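Local coordinates for threonine synthase (Brucella melitensis bv. 1, PDB 4F4F), which probably catalyses the pyridoxal-phosphate-dependent conversion of O-phospho-L-homoserine and water to L-threonine and phosphate, the last step of threonine biosynthesis, at residues A[13-18]-A[33-38]; A[18-23]-A[66-71]; A[225-230]-A[317-322]; A[234-239]-A[265-270]. All blocks are in the same frame, centred on the assembly; numbering follows the deposited sequence.

Contact 1: A[13-18]-A[33-38]; sequences GEAPVL and GLYLPQ
The phenol ring of Tyr35 meets the carbonyl oxygen of Pro16 at its edge, within the ring plane, while the CB of Ala15 and the CD1 of Leu18 approach obliquely around the hydroxyl end. Tyr35 stands on strand 35-37, which pairs antiparallel with strand 8-10 in the small two-stranded sheet of the N-terminal region. Residues 13-18 form the irregular link between strand 8-10 and helix 20-26 and curve around the end of the tyrosine. The one hydrogen bond between the two segments is short: Tyr35 OH donates to Pro16 O at 2.6 Å. The donor lies in the carbonyl plane, with a C=O...O angle of 149°. Leu18 supplies the closest apolar contact. Leu18 CG lies beside its own backbone N (chi1 -63°), which carries Leu18 CD1 to 3.4 Å from Tyr35 CZ, and the two side chains cross at about a right angle. On the alanine side, Ala15 CB is 3.7 Å from Tyr35 OH. Elsewhere in the chain the Tyr35 side chain also touches Tyr8 of strand 8-10 and Ala29. The carboxylate of Asp31 ties the same two segments together away from the ring, taking Glu14 N on OD2 and Gly33 N on OD1. The site lies toward the surface, far from the cofactor. Its buried part is the tyrosine, whereas Pro16 and Val17 are exposed. Pro16 adds little with its ring, whose CD stays 4.2 Å from Tyr35 OH.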
loop_
_atom_site.group_PDB
_atom_site.type_symbol
_atom_site.label_atom_id
_atom_site.label_comp_id
_atom_site.label_asym_id
_atom_site.label_seq_id
_atom_site.Cartn_x
_atom_site.Cartn_y
_atom_site.Cartn_z
ATOM N N GLY A 13 7.178 21.874 1.517
ATOM C CA GLY A 13 8.265 22.789 1.119
ATOM C C GLY A 13 9.253 23.333 2.145
ATOM O O GLY A 13 10.081 24.177 1.777
ATOM N N GLU A 14 9.165 22.928 3.408
ATOM C CA GLU A 14 10.023 23.535 4.447
ATOM C C GLU A 14 10.612 22.503 5.380
ATOM O O GLU A 14 10.789 22.772 6.558
ATOM C CB GLU A 14 9.213 24.500 5.312
ATOM C CG GLU A 14 8.365 25.430 4.497
ATOM C CD GLU A 14 7.723 26.498 5.325
ATOM O OE1 GLU A 14 6.829 26.210 6.141
ATOM O OE2 GLU A 14 8.143 27.632 5.110
ATOM N N ALA A 15 10.883 21.325 4.873
ATOM C CA ALA A 15 11.480 20.268 5.649
ATOM C C ALA A 15 12.879 20.041 5.068
ATOM O O ALA A 15 13.129 20.358 3.935
ATOM C CB ALA A 15 10.636 19.002 5.540
ATOM N N PRO A 16 13.792 19.449 5.856
ATOM C CA PRO A 16 15.116 19.128 5.318
ATOM C C PRO A 16 15.014 18.293 4.036
ATOM O O PRO A 16 14.139 17.423 3.947
ATOM C CB PRO A 16 15.777 18.317 6.423
ATOM C CG PRO A 16 15.012 18.621 7.660
ATOM C CD PRO A 16 13.693 19.247 7.299
ATOM N N VAL A 17 15.863 18.584 3.053
ATOM C CA VAL A 17 15.971 17.775 1.843
ATOM C C VAL A 17 16.802 16.550 2.237
ATOM O O VAL A 17 17.876 16.701 2.799
ATOM C CB VAL A 17 16.653 18.544 0.704
ATOM C CG1 VAL A 17 16.868 17.668 -0.533
ATOM C CG2 VAL A 17 15.832 19.774 0.321
ATOM N N LEU A 18 16.284 15.344 2.012
ATOM C CA LEU A 18 16.923 14.140 2.532
ATOM C C LEU A 18 17.423 13.182 1.438
ATOM O O LEU A 18 16.873 13.139 0.347
ATOM C CB LEU A 18 15.940 13.390 3.440
ATOM C CG LEU A 18 15.432 14.056 4.738
ATOM C CD1 LEU A 18 14.419 13.120 5.396
ATOM C CD2 LEU A 18 16.570 14.404 5.673
ATOM N N GLY A 33 4.509 17.483 5.831
ATOM C CA GLY A 33 4.329 16.922 4.533
ATOM C C GLY A 33 4.897 15.545 4.305
ATOM O O GLY A 33 5.376 14.882 5.234
ATOM N N LEU A 34 4.840 15.145 3.039
ATOM C CA LEU A 34 5.222 13.832 2.606
ATOM C C LEU A 34 6.408 13.954 1.666
ATOM O O LEU A 34 6.476 14.877 0.854
ATOM C CB LEU A 34 4.060 13.158 1.892
ATOM C CG LEU A 34 2.757 13.031 2.698
ATOM C CD1 LEU A 34 1.650 12.468 1.800
ATOM C CD2 LEU A 34 3.008 12.160 3.898
ATOM N N TYR A 35 7.339 13.012 1.784
ATOM C CA TYR A 35 8.524 13.022 0.919
ATOM C C TYR A 35 8.296 12.467 -0.488
ATOM O O TYR A 35 7.632 11.452 -0.670
ATOM C CB TYR A 35 9.699 12.309 1.617
ATOM C CG TYR A 35 10.406 13.222 2.571
ATOM C CD1 TYR A 35 11.154 14.274 2.089
ATOM C CD2 TYR A 35 10.334 13.052 3.948
ATOM C CE1 TYR A 35 11.797 15.149 2.917
ATOM C CE2 TYR A 35 11.008 13.914 4.813
ATOM C CZ TYR A 35 11.759 14.958 4.290
ATOM O OH TYR A 35 12.456 15.867 5.097
ATOM N N LEU A 36 8.872 13.158 -1.471
ATOM C CA LEU A 36 8.858 12.738 -2.865
ATOM C C LEU A 36 10.221 12.964 -3.489
ATOM O O LEU A 36 10.957 13.838 -3.053
ATOM C CB LEU A 36 7.846 13.541 -3.676
ATOM C CG LEU A 36 6.374 13.234 -3.511
ATOM C CD1 LEU A 36 5.540 14.356 -4.187
ATOM C CD2 LEU A 36 6.053 11.855 -4.083
ATOM N N PRO A 37 10.560 12.180 -4.533
ATOM C CA PRO A 37 11.800 12.423 -5.219
ATOM C C PRO A 37 11.910 13.827 -5.763
ATOM O O PRO A 37 10.946 14.355 -6.256
ATOM C CB PRO A 37 11.818 11.406 -6.368
ATOM C CG PRO A 37 10.693 10.541 -6.175
ATOM C CD PRO A 37 9.860 10.981 -5.027
ATOM N N GLN A 38 13.102 14.418 -5.649
ATOM C CA GLN A 38 13.340 15.748 -6.168
ATOM C C GLN A 38 13.197 15.731 -7.698
ATOM O O GLN A 38 12.808 16.722 -8.309
ATOM C CB GLN A 38 14.737 16.164 -5.784
ATOM C CG GLN A 38 15.116 17.571 -6.199
ATOM C CD GLN A 38 16.518 17.883 -5.788
ATOM O OE1 GLN A 38 17.480 17.473 -6.443
ATOM N NE2 GLN A 38 16.651 18.622 -4.725
#

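Contact 2: A[18-23]-A[66-71]; sequences LGFSDA and PFTGGE
Glu71, the last residue of a type I' beta turn that starts at Thr68, lays its carboxylate against the first turn of helix 20-26, beside the N-cap residue Gly19. One oxygen does most of the work. Ser21 N donates to Glu71 OE1 at 2.7 Å with an N-H...O angle of 151°, on the syn side but 25° out of the carboxylate plane, and Ser21 OG donates to that same OE1 at 2.6 Å, nearly along its C-O axis. A water extends this pattern by accepting from Asp22 N and giving a weak bond to Glu71 OE1. A negative group placed among the N-H groups that begin a helix is probably favoured by the helix dipole. Within the N-terminal region, the contact ties the start of helix 20-26 to the loop between helices 56-64 and 74-86. In the turn, Gly69 and Gly70 both have positive phi, and Glu71 N closes it on Thr68 O. Away from the carboxylate, round Phe20, the contact is largely apolar and more deeply buried. Phe20 has CG anti to its backbone N (chi1 176°), which lays the ring beside Thr68: Thr68 CA makes a CH-pi contact 4.2 Å from the Phe20 ring centroid, and Thr68 CG2 lies over the same ring toward its rim. Thr68 OG1 turns back to Thr65 O. Phe67 O lies 3.5 Å from Phe20 CD1 and accepts a hydrogen bond from Tyr8 OH.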
loop_
_atom_site.group_PDB
_atom_site.type_symbol
_atom_site.label_atom_id
_atom_site.label_comp_id
_atom_site.label_asym_id
_atom_site.label_seq_id
_atom_site.Cartn_x
_atom_site.Cartn_y
_atom_site.Cartn_z
ATOM N N LEU A 18 16.284 15.344 2.012
ATOM C CA LEU A 18 16.923 14.140 2.532
ATOM C C LEU A 18 17.423 13.182 1.438
ATOM O O LEU A 18 16.873 13.139 0.347
ATOM C CB LEU A 18 15.940 13.390 3.440
ATOM C CG LEU A 18 15.432 14.056 4.738
ATOM C CD1 LEU A 18 14.419 13.120 5.396
ATOM C CD2 LEU A 18 16.570 14.404 5.673
ATOM N N GLY A 19 18.445 12.386 1.762
ATOM C CA GLY A 19 18.788 11.233 0.959
ATOM C C GLY A 19 17.781 10.093 1.173
ATOM O O GLY A 19 16.884 10.163 2.031
ATOM N N PHE A 20 17.897 9.042 0.366
ATOM C CA PHE A 20 16.987 7.907 0.467
ATOM C C PHE A 20 16.897 7.295 1.871
ATOM O O PHE A 20 15.814 7.107 2.375
ATOM C CB PHE A 20 17.415 6.783 -0.491
ATOM C CG PHE A 20 16.570 5.554 -0.363
ATOM C CD1 PHE A 20 15.241 5.578 -0.793
ATOM C CD2 PHE A 20 17.060 4.416 0.225
ATOM C CE1 PHE A 20 14.441 4.470 -0.660
ATOM C CE2 PHE A 20 16.261 3.296 0.366
ATOM C CZ PHE A 20 14.942 3.338 -0.072
ATOM N N SER A 21 18.040 6.972 2.487
ATOM C CA SER A 21 18.040 6.274 3.744
ATOM C C SER A 21 17.317 7.074 4.795
ATOM O O SER A 21 16.474 6.552 5.520
ATOM C CB SER A 21 19.470 5.991 4.188
ATOM O OG SER A 21 20.036 5.056 3.306
ATOM N N ASP A 22 17.637 8.351 4.875
ATOM C CA ASP A 22 16.965 9.226 5.815
ATOM C C ASP A 22 15.492 9.347 5.504
ATOM O O ASP A 22 14.683 9.314 6.419
ATOM C CB ASP A 22 17.632 10.608 5.827
ATOM C CG ASP A 22 18.920 10.610 6.575
ATOM O OD1 ASP A 22 19.020 9.810 7.505
ATOM O OD2 ASP A 22 19.846 11.376 6.232
ATOM N N ALA A 23 15.131 9.498 4.223
ATOM C CA ALA A 23 13.725 9.582 3.871
ATOM C C ALA A 23 13.006 8.320 4.337
ATOM O O ALA A 23 11.864 8.396 4.789
ATOM C CB ALA A 23 13.522 9.800 2.387
ATOM N N PRO A 66 17.685 3.548 -8.951
ATOM C CA PRO A 66 17.947 4.992 -9.016
ATOM C C PRO A 66 17.363 5.732 -7.823
ATOM O O PRO A 66 17.904 6.754 -7.422
ATOM C CB PRO A 66 17.274 5.448 -10.314
ATOM C CG PRO A 66 17.068 4.210 -11.119
ATOM C CD PRO A 66 17.091 3.021 -10.188
ATOM N N PHE A 67 16.249 5.245 -7.281
ATOM C CA PHE A 67 15.652 5.862 -6.105
ATOM C C PHE A 67 16.495 5.801 -4.829
ATOM O O PHE A 67 16.298 6.635 -3.924
ATOM C CB PHE A 67 14.260 5.271 -5.820
ATOM C CG PHE A 67 13.221 5.639 -6.838
ATOM C CD1 PHE A 67 12.663 6.895 -6.846
ATOM C CD2 PHE A 67 12.795 4.727 -7.783
ATOM C CE1 PHE A 67 11.703 7.254 -7.780
ATOM C CE2 PHE A 67 11.830 5.055 -8.732
ATOM C CZ PHE A 67 11.264 6.327 -8.721
ATOM N N THR A 68 17.408 4.827 -4.746
ATOM C CA THR A 68 18.234 4.624 -3.555
ATOM C C THR A 68 19.500 5.459 -3.482
ATOM O O THR A 68 20.201 5.423 -2.464
ATOM C CB THR A 68 18.623 3.146 -3.381
ATOM O OG1 THR A 68 19.515 2.746 -4.423
ATOM C CG2 THR A 68 17.377 2.268 -3.405
ATOM N N GLY A 69 19.790 6.205 -4.553
ATOM C CA GLY A 69 20.812 7.250 -4.542
ATOM C C GLY A 69 22.207 6.727 -4.260
ATOM O O GLY A 69 23.032 7.425 -3.667
ATOM N N GLY A 70 22.457 5.480 -4.635
ATOM C CA GLY A 70 23.738 4.866 -4.345
ATOM C C GLY A 70 24.001 4.504 -2.894
ATOM O O GLY A 70 25.122 4.143 -2.560
ATOM N N GLU A 71 22.989 4.533 -2.035
ATOM C CA GLU A 71 23.220 4.320 -0.613
ATOM C C GLU A 71 23.179 2.856 -0.248
ATOM O O GLU A 71 23.591 2.482 0.836
ATOM C CB GLU A 71 22.194 5.094 0.200
ATOM C CG GLU A 71 22.265 6.571 -0.119
ATOM C CD GLU A 71 21.331 7.387 0.719
ATOM O OE1 GLU A 71 20.613 6.833 1.562
ATOM O OE2 GLU A 71 21.306 8.599 0.513
HETATM O O HOH W 1 19.947 9.432 3.506
#

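Contact 3: A[225-230]-A[317-322]; sequences NSINWA and ISSNFE
Ser226 and Ser319 both hold OG between the backbone N and the carbonyl carbon (chi1 53° and 74°), and these torsions turn the two hydroxyls toward each other: Ser226 OG and Ser319 OG are hydrogen-bonded at 2.9 Å. Beside them, Asn320 ND2 donates to Ser226 O at 3.0 Å. The bond is nearly straight, 168° at the hydrogen, and the oxygen lies in the amide plane of Asn320, although the donor sits well above the carbonyl plane of Ser226. Ile227 fills the flank, its CG2 resting 3.5 Å from Ser319 CB. The contact joins the turn after strand 221-223, an edge strand of the five-stranded parallel sheet, to the turn that leads into helix 321-328. Both elements border the cofactor site of this fold-type II PLP enzyme. The side chain of Ser226 lies about 5 Å from the bound PLP. Asn261, a PLP-binding residue, accepts from Ser319 N through OD1 and from Asn320 ND2 through its backbone O. Asn320 ND2 thus serves two carbonyl oxygens, which fixes the rotation of its amide, and the polar pairs form a second shell that probably helps position Asn261 against the cofactor.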
loop_
_atom_site.group_PDB
_atom_site.type_symbol
_atom_site.label_atom_id
_atom_site.label_comp_id
_atom_site.label_asym_id
_atom_site.label_seq_id
_atom_site.Cartn_x
_atom_site.Cartn_y
_atom_site.Cartn_z
ATOM N N ASN A 225 2.850 2.782 8.475
ATOM C CA ASN A 225 1.819 3.448 7.742
ATOM C C ASN A 225 2.075 3.779 6.326
ATOM O O ASN A 225 3.211 3.810 5.816
ATOM C CB ASN A 225 1.398 4.706 8.468
ATOM C CG ASN A 225 2.539 5.595 8.732
ATOM O OD1 ASN A 225 3.319 5.884 7.820
ATOM N ND2 ASN A 225 2.670 6.044 9.985
ATOM N N SER A 226 0.943 4.156 5.760
ATOM C CA SER A 226 0.721 4.173 4.390
ATOM C C SER A 226 1.494 5.302 3.741
ATOM O O SER A 226 1.639 5.288 2.529
ATOM C CB SER A 226 -0.812 4.296 4.153
ATOM O OG SER A 226 -1.344 5.412 4.882
ATOM N N ILE A 227 2.026 6.246 4.534
ATOM C CA ILE A 227 2.669 7.457 3.973
ATOM C C ILE A 227 4.205 7.476 3.842
ATOM O O ILE A 227 4.762 8.418 3.262
ATOM C CB ILE A 227 2.163 8.763 4.673
ATOM C CG1 ILE A 227 2.523 8.844 6.169
ATOM C CG2 ILE A 227 0.650 8.925 4.477
ATOM C CD1 ILE A 227 3.988 9.139 6.447
ATOM N N ASN A 228 4.907 6.456 4.323
ATOM C CA ASN A 228 6.344 6.404 4.112
ATOM C C ASN A 228 6.576 6.195 2.615
ATOM O O ASN A 228 5.864 5.430 1.991
ATOM C CB ASN A 228 6.972 5.250 4.901
ATOM C CG ASN A 228 8.503 5.357 4.984
ATOM O OD1 ASN A 228 9.238 5.381 3.956
ATOM N ND2 ASN A 228 8.997 5.437 6.188
ATOM N N TRP A 229 7.532 6.915 2.060
ATOM C CA TRP A 229 7.933 6.759 0.667
ATOM C C TRP A 229 8.213 5.285 0.318
ATOM O O TRP A 229 7.929 4.882 -0.771
ATOM C CB TRP A 229 9.106 7.681 0.346
ATOM C CG TRP A 229 9.680 7.420 -1.013
ATOM C CD1 TRP A 229 10.920 6.863 -1.329
ATOM C CD2 TRP A 229 8.994 7.613 -2.311
ATOM N NE1 TRP A 229 11.048 6.716 -2.683
ATOM C CE2 TRP A 229 9.936 7.180 -3.333
ATOM C CE3 TRP A 229 7.747 8.104 -2.696
ATOM C CZ2 TRP A 229 9.618 7.221 -4.669
ATOM C CZ3 TRP A 229 7.450 8.160 -4.049
ATOM C CH2 TRP A 229 8.356 7.714 -5.007
ATOM N N ALA A 230 8.683 4.440 1.258
ATOM C CA ALA A 230 9.026 3.027 0.913
ATOM C C ALA A 230 7.824 2.080 0.918
ATOM O O ALA A 230 7.920 0.933 0.434
ATOM C CB ALA A 230 10.145 2.511 1.807
ATOM N N ILE A 317 -10.456 10.065 4.452
ATOM C CA ILE A 317 -9.508 10.839 3.642
ATOM C C ILE A 317 -8.447 9.897 3.058
ATOM O O ILE A 317 -8.253 8.788 3.525
ATOM C CB ILE A 317 -8.803 11.956 4.448
ATOM C CG1 ILE A 317 -8.021 11.385 5.641
ATOM C CG2 ILE A 317 -9.794 13.031 4.904
ATOM C CD1 ILE A 317 -7.228 12.439 6.427
ATOM N N SER A 318 -7.776 10.339 2.011
ATOM C CA SER A 318 -6.834 9.488 1.322
ATOM C C SER A 318 -5.403 9.995 1.609
ATOM O O SER A 318 -4.997 11.032 1.086
ATOM C CB SER A 318 -7.154 9.510 -0.158
ATOM O OG SER A 318 -6.373 8.594 -0.862
ATOM N N SER A 319 -4.658 9.241 2.402
ATOM C CA SER A 319 -3.431 9.756 3.007
ATOM C C SER A 319 -2.355 10.208 1.989
ATOM O O SER A 319 -1.647 11.171 2.228
ATOM C CB SER A 319 -2.856 8.729 3.981
ATOM O OG SER A 319 -2.254 7.660 3.254
ATOM N N ASN A 320 -2.258 9.558 0.841
ATOM C CA ASN A 320 -1.246 9.935 -0.142
ATOM C C ASN A 320 -1.734 10.836 -1.258
ATOM O O ASN A 320 -0.970 11.194 -2.144
ATOM C CB ASN A 320 -0.636 8.685 -0.738
ATOM C CG ASN A 320 0.191 7.933 0.272
ATOM O OD1 ASN A 320 1.189 8.443 0.723
ATOM N ND2 ASN A 320 -0.242 6.748 0.660
ATOM N N PHE A 321 -3.013 11.215 -1.217
ATOM C CA PHE A 321 -3.536 12.146 -2.255
ATOM C C PHE A 321 -2.719 13.449 -2.309
ATOM O O PHE A 321 -2.512 14.019 -3.379
ATOM C CB PHE A 321 -5.007 12.442 -1.990
ATOM C CG PHE A 321 -5.689 13.214 -3.084
ATOM C CD1 PHE A 321 -5.723 12.738 -4.380
ATOM C CD2 PHE A 321 -6.335 14.398 -2.794
ATOM C CE1 PHE A 321 -6.379 13.450 -5.383
ATOM C CE2 PHE A 321 -6.963 15.116 -3.788
ATOM C CZ PHE A 321 -6.998 14.638 -5.079
ATOM N N GLU A 322 -2.223 13.873 -1.154
ATOM C CA GLU A 322 -1.344 15.038 -1.036
ATOM C C GLU A 322 -0.136 14.973 -1.954
ATOM O O GLU A 322 0.289 16.015 -2.448
ATOM C CB GLU A 322 -0.894 15.251 0.434
ATOM C CG GLU A 322 0.093 16.400 0.637
ATOM C CD GLU A 322 0.436 16.669 2.095
ATOM O OE1 GLU A 322 -0.251 16.138 2.999
ATOM O OE2 GLU A 322 1.373 17.442 2.319
#

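Contact 4: A[234-239]-A[265-270]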
loop_
_atom_site.group_PDB
_atom_site.type_symbol
_atom_site.label_atom_id
_atom_site.label_comp_id
_atom_site.label_asym_id
_atom_site.label_seq_id
_atom_site.Cartn_x
_atom_site.Cartn_y
_atom_site.Cartn_z
ATOM N N PRO A 234 8.145 0.576 -3.869
ATOM C CA PRO A 234 8.229 -0.753 -4.480
ATOM C C PRO A 234 7.082 -1.092 -5.436
ATOM O O PRO A 234 7.180 -2.014 -6.266
ATOM C CB PRO A 234 8.230 -1.698 -3.280
ATOM C CG PRO A 234 8.649 -0.875 -2.112
ATOM C CD PRO A 234 8.096 0.491 -2.400
ATOM N N GLN A 235 5.972 -0.396 -5.261
ATOM C CA GLN A 235 4.787 -0.668 -6.035
ATOM C C GLN A 235 4.915 -0.200 -7.490
ATOM O O GLN A 235 4.202 -0.700 -8.362
ATOM C CB GLN A 235 3.608 -0.036 -5.353
ATOM C CG GLN A 235 3.351 -0.661 -4.001
ATOM C CD GLN A 235 1.992 -0.298 -3.456
ATOM O OE1 GLN A 235 1.897 0.493 -2.522
ATOM N NE2 GLN A 235 0.885 -0.845 -4.101
ATOM N N VAL A 236 5.886 0.671 -7.745
ATOM C CA VAL A 236 6.189 1.121 -9.109
ATOM C C VAL A 236 6.508 -0.080 -10.025
ATOM O O VAL A 236 6.127 -0.104 -11.195
ATOM C CB VAL A 236 7.362 2.110 -9.097
ATOM C CG1 VAL A 236 7.727 2.537 -10.535
ATOM C CG2 VAL A 236 7.037 3.337 -8.254
ATOM N N VAL A 237 7.125 -1.110 -9.449
ATOM C CA VAL A 237 7.659 -2.194 -10.212
ATOM C C VAL A 237 6.582 -2.927 -11.020
ATOM O O VAL A 237 6.771 -3.208 -12.205
ATOM C CB VAL A 237 8.445 -3.185 -9.327
ATOM C CG1 VAL A 237 8.968 -4.338 -10.172
ATOM C CG2 VAL A 237 9.644 -2.471 -8.634
ATOM N N TYR A 238 5.467 -3.274 -10.384
ATOM C CA TYR A 238 4.521 -4.144 -11.063
ATOM C C TYR A 238 3.771 -3.434 -12.203
ATOM O O TYR A 238 3.239 -4.082 -13.099
ATOM C CB TYR A 238 3.607 -4.889 -10.125
ATOM C CG TYR A 238 2.885 -4.056 -9.126
ATOM C CD1 TYR A 238 1.851 -3.232 -9.505
ATOM C CD2 TYR A 238 3.154 -4.187 -7.778
ATOM C CE1 TYR A 238 1.162 -2.476 -8.553
ATOM C CE2 TYR A 238 2.461 -3.452 -6.843
ATOM C CZ TYR A 238 1.482 -2.602 -7.237
ATOM O OH TYR A 238 0.786 -1.880 -6.259
ATOM N N TYR A 239 3.784 -2.109 -12.186
ATOM C CA TYR A 239 3.296 -1.370 -13.363
ATOM C C TYR A 239 4.206 -1.613 -14.562
ATOM O O TYR A 239 3.730 -1.946 -15.640
ATOM C CB TYR A 239 3.173 0.112 -13.082
ATOM C CG TYR A 239 2.088 0.405 -12.119
ATOM C CD1 TYR A 239 0.792 0.608 -12.554
ATOM C CD2 TYR A 239 2.349 0.495 -10.762
ATOM C CE1 TYR A 239 -0.215 0.885 -11.657
ATOM C CE2 TYR A 239 1.337 0.726 -9.847
ATOM C CZ TYR A 239 0.058 0.946 -10.326
ATOM O OH TYR A 239 -0.934 1.239 -9.460
ATOM N N ILE A 265 -1.974 3.647 -6.594
ATOM C CA ILE A 265 -2.130 4.354 -7.847
ATOM C C ILE A 265 -1.088 5.464 -7.999
ATOM O O ILE A 265 -0.663 5.750 -9.132
ATOM C CB ILE A 265 -3.579 4.873 -8.058
ATOM C CG1 ILE A 265 -3.825 5.072 -9.554
ATOM C CG2 ILE A 265 -3.848 6.121 -7.218
ATOM C CD1 ILE A 265 -5.240 5.547 -9.918
ATOM N N PHE A 266 -0.659 6.066 -6.895
ATOM C CA PHE A 266 0.415 7.067 -7.006
ATOM C C PHE A 266 1.690 6.425 -7.572
ATOM O O PHE A 266 2.381 7.047 -8.347
ATOM C CB PHE A 266 0.682 7.866 -5.711
ATOM C CG PHE A 266 1.609 9.037 -5.943
ATOM C CD1 PHE A 266 1.123 10.222 -6.422
ATOM C CD2 PHE A 266 3.000 8.900 -5.749
ATOM C CE1 PHE A 266 1.992 11.299 -6.722
ATOM C CE2 PHE A 266 3.867 9.951 -6.028
ATOM C CZ PHE A 266 3.358 11.152 -6.520
ATOM N N ALA A 267 1.975 5.176 -7.218
ATOM C CA ALA A 267 3.103 4.422 -7.786
ATOM C C ALA A 267 2.993 4.218 -9.286
ATOM O O ALA A 267 4.022 4.262 -9.998
ATOM C CB ALA A 267 3.294 3.065 -7.081
ATOM N N GLY A 268 1.769 4.062 -9.776
ATOM C CA GLY A 268 1.495 4.006 -11.214
ATOM C C GLY A 268 1.770 5.343 -11.870
ATOM O O GLY A 268 2.362 5.408 -12.950
ATOM N N TYR A 269 1.384 6.415 -11.191
ATOM C CA TYR A 269 1.727 7.761 -11.643
ATOM C C TYR A 269 3.252 7.926 -11.748
ATOM O O TYR A 269 3.764 8.524 -12.728
ATOM C CB TYR A 269 1.073 8.812 -10.748
ATOM C CG TYR A 269 1.496 10.224 -11.030
ATOM C CD1 TYR A 269 0.886 10.977 -12.026
ATOM C CD2 TYR A 269 2.494 10.812 -10.301
ATOM C CE1 TYR A 269 1.292 12.265 -12.289
ATOM C CE2 TYR A 269 2.884 12.121 -10.547
ATOM C CZ TYR A 269 2.280 12.830 -11.542
ATOM O OH TYR A 269 2.734 14.106 -11.804
ATOM N N VAL A 270 3.972 7.401 -10.779
ATOM C CA VAL A 270 5.406 7.509 -10.746
ATOM C C VAL A 270 5.973 6.760 -11.943
ATOM O O VAL A 270 6.861 7.262 -12.642
ATOM C CB VAL A 270 6.032 6.983 -9.423
ATOM C CG1 VAL A 270 7.590 6.936 -9.546
ATOM C CG2 VAL A 270 5.625 7.882 -8.267
#
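The ring of Tyr239 lies flat over the backbone of Gly268: Gly268 CA stands 3.4 Å from the Tyr239 centroid, only 6° off the ring normal, a close CH-pi contact over the middle of the face. Gly268 N lies over the same face, 3.4 Å from Tyr239 CE2. The absence of a side chain at Gly268 lets the aromatic plane come down onto helix 263-274, and CG beside the backbone N in Tyr239 (chi1 -68°) carries the ring across from helix 236-245. The two helices are joined in sequence through strand 253-258 of the six-stranded mixed sheet, and their backbones run close, with Val236 CA and Ala267 CA 4.7 Å apart. The CB of Ala267 is directed toward residues 234-239, 3.6 Å from Gln235 CB and just as near to Val236 N. Next to it, Val236 and Val270 cross at about a right angle, with Val236 CG2 3.9 Å from Val270 CG1. The same Val236 CG2 also leans on Ala267 CB. Around the rest of the tyrosine, Phe255 meets the ring edge-to-face and Leu412 of strand 409-413 adds apolar cover. The packing between these segments is thus apolar and wholly buried, so the hydroxyl of Tyr239 needs a partner, and it finds one in Asp264 O. The acceptor is the backbone oxygen of a residue that binds PLP, so the bond probably helps hold the start of helix 263-274 in place beside the cofactor site.

Contact 4 is the buried core of the set, apolar between its segments; contact 1, at the surface, turns on one hydrogen bond, while contacts 2 and 3, partly buried, each have two between their segments. Contacts 1 and 2 belong to the N-terminal region and share Leu18; Pro37 of one packs on Phe67 of the other. Contacts 3 and 4 belong to the PLP-binding part, 4 nested within the chain loop closed by 3, and both border residues that bind the cofactor. The two pairs meet through apolar side chains: Phe67 touches Trp229 and Val270, Leu34 packs on Ile227, and Leu36 reaches Phe266, so the N-terminal region rests on the catalytic core.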